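Side-chain contacts in NAD-dependent dehydrogenase (Rhizobium meliloti, PDB 4Z0P), which catalyses the NADPH-dependent reduction of glyoxylate and hydroxypyruvate: residues A[122-125]-A[130-133]; A[134-139]-A[222-227]. One frame throughout, in Å; residues are numbered along the deposited sequence.

Overall arrangement
Contacts 1 and 2 follow one another along the chain: residues 130-133, which pack back on helix 118-126 in contact 1, run directly into residues 134-139, which meet the loop 222-227 in contact 2. Their centres lie about 17 Å apart, at about 32 and 26 Å respectively from the centre of the chain. Both also touch the second subunit, so this path from helix 118-126 to strand 142-146 is part of the dimer interface. An oxalate shared by the two subunits sits beside Glu122 in contact 1. It is distinct from the oxalate in the pocket containing Arg235 and His283, and contact 2 is remote from the annotated sites.

Contact 1. Residues A[122-125]-A[130-133]; sequences EALA and WRDL. With OXD (oxalic acid), chain D.
Glu122 brings its carboxylate to a shared oxalate, where OE1 makes a salt bridge with NH2 of Arg119 of the second subunit. OE1 is also 3.7 Å from oxalate O5, a proximity of two oxygens and not a bond, which the arginine probably offsets. With CG anti to its carbonyl carbon and the chain bent at chi2 (-67°), the glutamate lays its methylenes beside the ligand too, CG coming within 3.8 Å of O6. The oxalate itself is hydrogen-bonded to His118 NE2 and Arg119 NE of both subunits, a cluster of basic groups consistent with an anionic ligand. An alanine in place of Glu122 would probably leave Arg119 of the second subunit without this carboxylate mate and open a gap beside the oxalate.

Leu124, two residues on, points instead to the returning loop 130-133. Its CD2 methyl rests 4.0 Å from Arg131 CB, while CD1 lies 3.7 Å from Arg131 O. The arginine starts with CG anti to its backbone N (chi1 -175°) and stays extended as far as NE, which lays CB and CD near Leu124 CD2 and carries the guanidinium toward Leu133; this aliphatic stem suits a leucine neighbour. Leu133 CD2 sits over the centre of one guanidinium face, 3.8 Å above its plane. Leu133 completes the apolar group, CD1 lying 4.4 Å from Leu124 CD1, and its backbone N is bonded to Tyr121 OH.

Polar and apolar work are thus divided on helix 118-126: acid and bases meet at the subunit boundary, whereas the CD1 methyl of Leu124 lies against Arg131 O, a buried carbonyl with no partner in the model, which is likely to cost some stability.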
ATOM      1  N   GLU A 122      15.630  -0.672   0.529  1.00 18.74           N
ATOM      2  CA  GLU A 122      16.232   0.664   0.661  1.00 21.50           C
ATOM      3  C   GLU A 122      17.678   0.586   1.139  1.00 21.62           C
ATOM      4  O   GLU A 122      18.518   1.362   0.674  1.00 23.61           O
ATOM      5  CB  GLU A 122      15.426   1.559   1.594  1.00 22.53           C
ATOM      6  CG  GLU A 122      14.066   1.968   1.036  1.00 22.79           C
ATOM      7  CD  GLU A 122      14.197   2.876  -0.163  1.00 27.55           C
ATOM      8  OE1 GLU A 122      14.840   3.916  -0.022  1.00 29.71           O
ATOM      9  OE2 GLU A 122      13.708   2.528  -1.256  1.00 27.14           O
ATOM     10  N   ALA A 123      17.973  -0.354   2.037  1.00 21.49           N
ATOM     11  CA  ALA A 123      19.355  -0.542   2.517  1.00 20.61           C
ATOM     12  C   ALA A 123      20.252  -1.017   1.370  1.00 23.79           C
ATOM     13  O   ALA A 123      21.390  -0.567   1.213  1.00 23.25           O
ATOM     14  CB  ALA A 123      19.402  -1.515   3.686  1.00 24.92           C
ATOM     15  N   LEU A 124      19.718  -1.906   0.549  1.00 20.27           N
ATOM     16  CA  LEU A 124      20.436  -2.354  -0.660  1.00 22.12           C
ATOM     17  C   LEU A 124      20.668  -1.192  -1.621  1.00 21.23           C
ATOM     18  O   LEU A 124      21.796  -0.991  -2.109  1.00 22.07           O
ATOM     19  CB  LEU A 124      19.689  -3.482  -1.341  1.00 22.26           C
ATOM     20  CG  LEU A 124      19.716  -4.821  -0.603  1.00 23.49           C
ATOM     21  CD1 LEU A 124      18.590  -5.718  -1.091  1.00 23.44           C
ATOM     22  CD2 LEU A 124      21.075  -5.522  -0.758  1.00 29.72           C
ATOM     23  N   ALA A 125      19.638  -0.378  -1.836  1.00 20.43           N
ATOM     24  CA  ALA A 125      19.770   0.776  -2.715  1.00 22.25           C
ATOM     25  C   ALA A 125      20.830   1.771  -2.214  1.00 21.51           C
ATOM     26  O   ALA A 125      21.595   2.314  -3.012  1.00 23.09           O
ATOM     27  CB  ALA A 125      18.426   1.459  -2.910  1.00 23.57           C
ATOM     28  N   TRP A 130      22.198  -4.326  -6.338  1.00 22.26           N
ATOM     29  CA  TRP A 130      21.024  -4.981  -6.920  1.00 22.72           C
ATOM     30  C   TRP A 130      20.966  -6.390  -6.366  1.00 22.92           C
ATOM     31  O   TRP A 130      21.840  -7.212  -6.645  1.00 22.13           O
ATOM     32  CB  TRP A 130      21.215  -5.045  -8.426  1.00 21.13           C
ATOM     33  CG  TRP A 130      20.137  -5.713  -9.244  1.00 21.16           C
ATOM     34  CD1 TRP A 130      19.956  -7.060  -9.451  1.00 22.68           C
ATOM     35  CD2 TRP A 130      19.135  -5.047 -10.001  1.00 21.87           C
ATOM     36  NE1 TRP A 130      18.902  -7.271 -10.304  1.00 23.75           N
ATOM     37  CE2 TRP A 130      18.389  -6.046 -10.674  1.00 21.64           C
ATOM     38  CE3 TRP A 130      18.794  -3.690 -10.192  1.00 20.60           C
ATOM     39  CZ2 TRP A 130      17.314  -5.734 -11.517  1.00 23.05           C
ATOM     40  CZ3 TRP A 130      17.718  -3.384 -11.041  1.00 22.65           C
ATOM     41  CH2 TRP A 130      17.000  -4.391 -11.690  1.00 21.18           C
ATOM     42  N   ARG A 131      19.926  -6.685  -5.599  1.00 20.83           N
ATOM     43  CA  ARG A 131      19.739  -8.014  -5.062  1.00 23.62           C
ATOM     44  C   ARG A 131      18.282  -8.318  -4.848  1.00 22.83           C
ATOM     45  O   ARG A 131      17.647  -7.721  -4.002  1.00 22.72           O
ATOM     46  CB  ARG A 131      20.490  -8.157  -3.716  1.00 24.44           C
ATOM     47  CG  ARG A 131      20.462  -9.523  -3.124  1.00 29.91           C
ATOM     48  CD  ARG A 131      21.215  -9.576  -1.792  1.00 40.53           C
ATOM     49  NE  ARG A 131      20.859 -10.780  -1.049  1.00 62.86           N
ATOM     50  CZ  ARG A 131      20.860 -10.906   0.282  1.00 67.29           C
ATOM     51  NH1 ARG A 131      20.501 -12.067   0.822  1.00 70.95           N
ATOM     52  NH2 ARG A 131      21.201  -9.890   1.085  1.00 67.31           N
ATOM     53  N   ASP A 132      17.797  -9.358  -5.523  1.00 22.41           N
ATOM     54  CA  ASP A 132      16.428  -9.841  -5.347  0.50 21.60           C
ATOM     55  C   ASP A 132      16.344 -10.674  -4.084  1.00 20.69           C
ATOM     56  O   ASP A 132      17.215 -11.512  -3.854  1.00 24.73           O
ATOM     57  CB  ASP A 132      16.013 -10.702  -6.537  0.50 23.80           C
ATOM     58  CG  ASP A 132      15.972  -9.914  -7.830  0.50 32.03           C
ATOM     59  OD1 ASP A 132      16.127  -8.684  -7.748  0.50 25.79           O
ATOM     60  OD2 ASP A 132      15.791 -10.501  -8.919  0.50 37.34           O
ATOM     61  N   LEU A 133      15.304 -10.459  -3.280  1.00 20.69           N
ATOM     62  CA  LEU A 133      15.096 -11.218  -2.057  1.00 20.49           C
ATOM     63  C   LEU A 133      13.927 -12.165  -2.230  1.00 25.78           C
ATOM     64  O   LEU A 133      12.955 -11.862  -2.916  1.00 23.35           O
ATOM     65  CB  LEU A 133      14.776 -10.273  -0.893  1.00 21.02           C
ATOM     66  CG  LEU A 133      15.832  -9.179  -0.684  1.00 23.54           C
ATOM     67  CD1 LEU A 133      15.333  -8.212   0.380  1.00 24.10           C
ATOM     68  CD2 LEU A 133      17.170  -9.787  -0.317  1.00 27.77           C
TER
HETATM   69  C1  OXD D 403      12.435   5.324   2.450  0.50 27.05           C
HETATM   70  C2  OXD D 403      12.508   4.430   3.592  0.50 33.11           C
HETATM   71  O3  OXD D 403      13.138   6.351   2.437  0.50 31.40           O
HETATM   72  O4  OXD D 403      11.451   3.962   4.054  0.50 21.42           O
HETATM   73  O5  OXD D 403      11.662   5.033   1.516  0.50 23.89           O
HETATM   74  O6  OXD D 403      13.617   4.152   4.083  0.50 31.53           O

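Contact 2. Residues A[134-139]-A[222-227]; sequences SQPEAA and NGPFGA
Pro136 packs against Pro224 and Phe225, and this apolar meeting of three rings makes up the direct contact. Pro136 enters from the loop 134-139. Against Pro224 the two pyrrolidines lie at a slant, CB of Pro136 3.8 Å from CB of Pro224. The side chains of Pro136 and Phe225 cross at about a right angle, and Pro136 CG meets Phe225 CZ at 3.7 Å, oblique to the ring. Phe225 has CG anti to its carbonyl carbon (chi1 -56°), and this extends the ring from the turn until CZ arrives beside the proline. Rigid, compact prolines suit such a surface junction, since they offer hydrocarbon with little conformational freedom to lose; Leu115 of helix 97-115 touches Pro136 as well.

Backbone bonding shapes the partner loop. Gly223 to Gly226 form a type I beta turn, closed by Gly226 N to Gly223 O at 3.0 Å. Pro224 occupies its second position, where the ring's fixed phi fits, and Gly226 ends it with a positive phi of 72°, readily adopted by glycine. In the Rossmann-type domain the two loops lead into strands 142-146 and 229-232 of the parallel sheet, so the contact joins loops at the strands' N-terminal ends.

Polar side-chain bonding fixes Gln135. Its NE2 donates to Pro136 O over 2.9 Å, almost straight at 171°, with the acceptor in the amide plane and the donor on a carbonyl lone pair. NE2 also bonds Leu115 O, and OE1 receives Gln117 NE2, so both ends of the amide are specified. Across the dimer boundary, Gln135 O is bonded to Arg102 NH1 of the second subunit, and Ala138 N to Glu105 OE2 of that same subunit.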
ATOM      1  N   SER A 134      14.003 -13.303  -1.561  1.00 23.03           N
ATOM      2  CA  SER A 134      12.868 -14.214  -1.538  0.50 20.67           C
ATOM      3  C   SER A 134      11.678 -13.479  -0.926  1.00 22.61           C
ATOM      4  O   SER A 134      11.818 -12.769   0.070  1.00 24.29           O
ATOM      5  CB  SER A 134      13.193 -15.499  -0.775  0.50 27.38           C
ATOM      6  OG  SER A 134      13.917 -16.383  -1.610  0.50 27.40           O
ATOM      7  N   GLN A 135      10.498 -13.657  -1.525  1.00 22.41           N
ATOM      8  CA  GLN A 135       9.369 -12.784  -1.227  1.00 21.48           C
ATOM      9  C   GLN A 135       8.045 -13.526  -1.040  1.00 22.74           C
ATOM     10  O   GLN A 135       7.533 -14.149  -1.976  1.00 21.43           O
ATOM     11  CB  GLN A 135       9.245 -11.782  -2.380  1.00 19.96           C
ATOM     12  CG  GLN A 135       8.096 -10.789  -2.241  1.00 20.31           C
ATOM     13  CD  GLN A 135       8.265  -9.914  -1.029  1.00 19.61           C
ATOM     14  OE1 GLN A 135       9.222  -9.143  -0.956  1.00 19.95           O
ATOM     15  NE2 GLN A 135       7.379 -10.048  -0.058  1.00 20.25           N
ATOM     16  N   PRO A 136       7.477 -13.464   0.160  1.00 20.79           N
ATOM     17  CA  PRO A 136       6.131 -14.013   0.347  1.00 21.14           C
ATOM     18  C   PRO A 136       5.061 -13.162  -0.321  1.00 21.54           C
ATOM     19  O   PRO A 136       5.281 -11.979  -0.606  1.00 21.49           O
ATOM     20  CB  PRO A 136       5.947 -13.970   1.862  1.00 23.33           C
ATOM     21  CG  PRO A 136       6.847 -12.897   2.314  1.00 29.01           C
ATOM     22  CD  PRO A 136       8.047 -12.966   1.428  1.00 22.40           C
ATOM     23  N   GLU A 137       3.920 -13.764  -0.592  1.00 21.06           N
ATOM     24  CA  GLU A 137       2.772 -13.002  -1.047  1.00 22.26           C
ATOM     25  C   GLU A 137       1.944 -12.628   0.186  1.00 21.82           C
ATOM     26  O   GLU A 137       2.133 -13.187   1.292  1.00 20.45           O
ATOM     27  CB  GLU A 137       1.935 -13.779  -2.072  1.00 22.30           C
ATOM     28  CG  GLU A 137       1.260 -15.034  -1.546  1.00 23.41           C
ATOM     29  CD  GLU A 137       0.324 -15.691  -2.547  1.00 33.56           C
ATOM     30  OE1 GLU A 137      -0.628 -15.040  -3.004  1.00 28.52           O
ATOM     31  OE2 GLU A 137       0.529 -16.886  -2.840  1.00 30.46           O
ATOM     32  N   ALA A 138       1.012 -11.699   0.007  1.00 20.00           N
ATOM     33  CA  ALA A 138       0.182 -11.262   1.134  1.00 19.53           C
ATOM     34  C   ALA A 138      -0.537 -12.395   1.853  1.00 21.05           C
ATOM     35  O   ALA A 138      -0.640 -12.404   3.085  1.00 21.16           O
ATOM     36  CB  ALA A 138      -0.816 -10.216   0.676  1.00 19.31           C
ATOM     37  N   ALA A 139      -1.014 -13.379   1.084  1.00 20.42           N
ATOM     38  CA  ALA A 139      -1.745 -14.514   1.649  1.00 21.35           C
ATOM     39  C   ALA A 139      -0.915 -15.372   2.618  1.00 25.08           C
ATOM     40  O   ALA A 139      -1.467 -16.120   3.420  1.00 25.64           O
ATOM     41  CB  ALA A 139      -2.335 -15.387   0.540  1.00 24.34           C
ATOM     42  N   ASN A 222       5.770 -17.951  13.379  1.00 26.33           N
ATOM     43  CA  ASN A 222       5.618 -18.957  12.332  1.00 28.29           C
ATOM     44  C   ASN A 222       5.418 -18.379  10.942  1.00 28.73           C
ATOM     45  O   ASN A 222       5.276 -19.140   9.985  1.00 28.65           O
ATOM     46  CB  ASN A 222       4.445 -19.887  12.677  1.00 30.94           C
ATOM     47  CG  ASN A 222       4.716 -20.705  13.923  1.00 45.13           C
ATOM     48  OD1 ASN A 222       5.835 -21.147  14.134  1.00 41.86           O
ATOM     49  ND2 ASN A 222       3.710 -20.882  14.766  1.00 46.00           N
ATOM     50  N   GLY A 223       5.410 -17.044  10.823  1.00 25.38           N
ATOM     51  CA  GLY A 223       5.182 -16.404   9.549  1.00 25.87           C
ATOM     52  C   GLY A 223       6.449 -16.377   8.722  1.00 26.50           C
ATOM     53  O   GLY A 223       7.502 -16.847   9.161  1.00 25.35           O
ATOM     54  N   PRO A 224       6.356 -15.801   7.519  1.00 26.00           N
ATOM     55  CA  PRO A 224       7.458 -15.911   6.545  1.00 27.44           C
ATOM     56  C   PRO A 224       8.735 -15.192   6.958  1.00 30.14           C
ATOM     57  O   PRO A 224       9.789 -15.521   6.445  1.00 30.92           O
ATOM     58  CB  PRO A 224       6.875 -15.314   5.243  1.00 32.71           C
ATOM     59  CG  PRO A 224       5.558 -14.735   5.589  1.00 32.05           C
ATOM     60  CD  PRO A 224       5.154 -15.147   6.971  1.00 26.87           C
ATOM     61  N   PHE A 225       8.655 -14.245   7.886  1.00 25.28           N
ATOM     62  CA  PHE A 225       9.829 -13.530   8.354  1.00 26.31           C
ATOM     63  C   PHE A 225      10.355 -14.068   9.683  1.00 28.59           C
ATOM     64  O   PHE A 225      11.380 -13.614  10.160  1.00 28.42           O
ATOM     65  CB  PHE A 225       9.499 -12.052   8.480  1.00 28.00           C
ATOM     66  CG  PHE A 225       8.994 -11.459   7.199  1.00 26.38           C
ATOM     67  CD1 PHE A 225       9.828 -11.377   6.102  1.00 29.21           C
ATOM     68  CD2 PHE A 225       7.673 -11.056   7.076  1.00 32.62           C
ATOM     69  CE1 PHE A 225       9.360 -10.851   4.894  1.00 30.03           C
ATOM     70  CE2 PHE A 225       7.197 -10.550   5.884  1.00 35.83           C
ATOM     71  CZ  PHE A 225       8.042 -10.441   4.795  1.00 28.02           C
ATOM     72  N   GLY A 226       9.636 -15.004  10.287  1.00 26.31           N
ATOM     73  CA  GLY A 226      10.066 -15.588  11.561  1.00 29.01           C
ATOM     74  C   GLY A 226       9.965 -14.701  12.783  1.00 33.23           C
ATOM     75  O   GLY A 226      10.425 -15.077  13.852  1.00 28.33           O
ATOM     76  N   ALA A 227       9.374 -13.522  12.631  1.00 25.49           N
ATOM     77  CA  ALA A 227       9.257 -12.558  13.708  1.00 26.39           C
ATOM     78  C   ALA A 227       8.111 -11.610  13.359  1.00 23.72           C
ATOM     79  O   ALA A 227       7.957 -11.235  12.209  1.00 24.40           O
ATOM     80  CB  ALA A 227      10.548 -11.758  13.869  1.00 32.39           C
TER